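Hypothetical NUDIX hydrolase (Listeria monocytogenes, PDB 3SON) probably hydrolyses nucleoside diphosphates linked to another moiety, as a Nudix hydrolase, and binds a calcium ion. Local coordinates at residues S68-H72 with E136-R140. Sequence-based numbering, arbitrary orientation.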
loop_
_atom_site.group_PDB
_atom_site.type_symbol
_atom_site.label_atom_id
_atom_site.label_comp_id
_atom_site.label_asym_id
_atom_site.label_seq_id
_atom_site.Cartn_x
_atom_site.Cartn_y
_atom_site.Cartn_z
ATOM N N SER A 68 13.795 -9.282 5.964
ATOM C CA SER A 68 12.378 -8.952 6.016
ATOM C C SER A 68 12.072 -7.508 6.312
ATOM O O SER A 68 12.758 -6.841 7.103
ATOM C CB SER A 68 11.697 -9.766 7.059
ATOM O OG SER A 68 11.919 -11.123 6.843
ATOM N N LEU A 69 11.012 -7.020 5.669
ATOM C CA LEU A 69 10.497 -5.657 5.934
ATOM C C LEU A 69 9.070 -5.780 6.473
ATOM O O LEU A 69 8.366 -6.748 6.140
ATOM C CB LEU A 69 10.513 -4.845 4.671
ATOM C CG LEU A 69 11.890 -4.519 4.068
ATOM C CD1 LEU A 69 11.826 -3.801 2.752
ATOM C CD2 LEU A 69 12.692 -3.697 5.090
ATOM N N ASP A 70 8.668 -4.847 7.335
ATOM C CA ASP A 70 7.270 -4.718 7.824
ATOM C C ASP A 70 6.298 -4.118 6.809
ATOM O O ASP A 70 5.107 -4.325 6.913
ATOM C CB ASP A 70 7.214 -3.859 9.094
ATOM C CG ASP A 70 7.919 -4.467 10.249
ATOM O OD1 ASP A 70 7.670 -5.668 10.515
ATOM O OD2 ASP A 70 8.694 -3.726 10.919
ATOM N N SER A 71 6.788 -3.389 5.833
ATOM C CA SER A 71 5.889 -2.736 4.901
ATOM C C SER A 71 5.092 -3.764 4.126
ATOM O O SER A 71 5.640 -4.713 3.609
ATOM C CB SER A 71 6.656 -1.782 3.940
ATOM O OG SER A 71 7.230 -0.691 4.600
ATOM N N HIS A 72 3.789 -3.581 4.099
ATOM C CA HIS A 72 2.901 -4.473 3.407
ATOM C C HIS A 72 1.801 -3.687 2.743
ATOM O O HIS A 72 1.372 -2.661 3.273
ATOM C CB HIS A 72 2.362 -5.494 4.453
ATOM C CG HIS A 72 1.042 -6.100 4.098
ATOM N ND1 HIS A 72 -0.070 -5.356 3.943
ATOM C CD2 HIS A 72 0.667 -7.425 3.876
ATOM C CE1 HIS A 72 -1.100 -6.148 3.594
ATOM N NE2 HIS A 72 -0.655 -7.426 3.582
ATOM N N GLU A 136 11.394 2.426 4.623
ATOM C CA GLU A 136 11.679 1.538 5.771
ATOM C C GLU A 136 13.094 0.922 5.641
ATOM O O GLU A 136 13.871 0.908 6.565
ATOM C CB GLU A 136 10.624 0.434 5.855
ATOM C CG GLU A 136 10.962 -0.498 7.011
ATOM C CD GLU A 136 10.092 -1.737 7.098
ATOM O OE1 GLU A 136 9.073 -1.875 6.333
ATOM O OE2 GLU A 136 10.473 -2.617 7.927
ATOM N N LEU A 137 13.378 0.319 4.503
ATOM C CA LEU A 137 14.717 -0.247 4.279
ATOM C C LEU A 137 15.846 0.771 4.552
ATOM O O LEU A 137 16.861 0.454 5.198
ATOM C CB LEU A 137 14.842 -0.782 2.849
ATOM C CG LEU A 137 16.227 -1.354 2.428
ATOM C CD1 LEU A 137 16.773 -2.361 3.449
ATOM C CD2 LEU A 137 16.275 -1.861 0.970
ATOM N N ASN A 138 15.656 1.971 4.042
ATOM C CA ASN A 138 16.624 2.981 4.130
ATOM C C ASN A 138 16.840 3.409 5.598
ATOM O O ASN A 138 17.980 3.479 6.088
ATOM C CB ASN A 138 16.268 4.171 3.258
ATOM C CG ASN A 138 17.383 5.175 3.218
ATOM O OD1 ASN A 138 18.542 4.833 2.885
ATOM N ND2 ASN A 138 17.075 6.428 3.601
ATOM N N GLU A 139 15.745 3.579 6.344
ATOM C CA GLU A 139 15.868 3.864 7.790
ATOM C C GLU A 139 16.546 2.745 8.548
ATOM O O GLU A 139 17.427 2.994 9.388
ATOM C CB GLU A 139 14.490 4.187 8.401
ATOM C CG GLU A 139 13.869 5.472 7.900
ATOM C CD GLU A 139 14.777 6.660 8.143
ATOM O OE1 GLU A 139 15.129 6.926 9.316
ATOM O OE2 GLU A 139 15.141 7.320 7.147
ATOM N N ARG A 140 16.178 1.506 8.243
ATOM C CA ARG A 140 16.821 0.342 8.844
ATOM C C ARG A 140 18.307 0.226 8.518
ATOM O O ARG A 140 19.084 0.008 9.410
ATOM C CB ARG A 140 16.098 -0.900 8.497
ATOM C CG ARG A 140 14.752 -1.080 9.147
ATOM C CD ARG A 140 14.213 -2.423 8.719
ATOM N NE ARG A 140 12.922 -2.714 9.317
ATOM C CZ ARG A 140 12.753 -3.247 10.514
ATOM N NH1 ARG A 140 13.811 -3.520 11.302
ATOM N NH2 ARG A 140 11.508 -3.456 10.953
#
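Glu136 reaches from helix 128-142 to strand 66-76 and grips it at two successive backbone amides. Its CG lies anti to the backbone N (chi1 178°), and the extended chain carries the carboxylate straight to the strand. Glu136 OE2 accepts from Asp70 N at 2.9 Å in a nearly straight bond, 164° at the hydrogen. Glu136 OE1 accepts from Ser71 N at 2.8 Å along a more bent path. Both amides are met by syn lone pairs of the carboxylate, on the side of each oxygen that faces the other. The anti lone pairs are used as well. Ser71 OG donates to Glu136 OE1 at 2.8 Å. Arg140 NE donates to Glu136 OE2 at 2.8 Å, almost in the guanidinium plane. Each oxygen of the buried Glu136 thus accepts from two donors, which should fix the carboxylate's rotation and probably keep it ionised.

Leu69 closes the tight part. Leu69 CD2 packs against the Glu136 carboxylate and Arg140 CD, and lies 4.3 Å from Leu137 CB. Leu137 continues the apolar layer to Ile11 and Phe13 of strand 7-15.

The side of Asp70 is looser and exposed to solvent. Asp70 OD2 meets the edge of the guanidinium at Arg140 NH2, 2.8 Å away, but this salt-bridge hydrogen bond is weak and bent. The carboxylate and guanidinium planes are 59° apart. Asp70 OD1 pairs with Lys147, and Arg140 NH1 donates to Asp145 O, so the C-terminal tail joins the network. Arg140 pairs with both the Asp70 and Glu136 carboxylates and probably offsets their repulsion.

Val87 of the second subunit also packs on Ser71 and Glu136. The contact joins the C-terminal helix to a strand of the mixed sheet, as part of the alpha/beta/alpha sandwich characteristic of the Nudix fold.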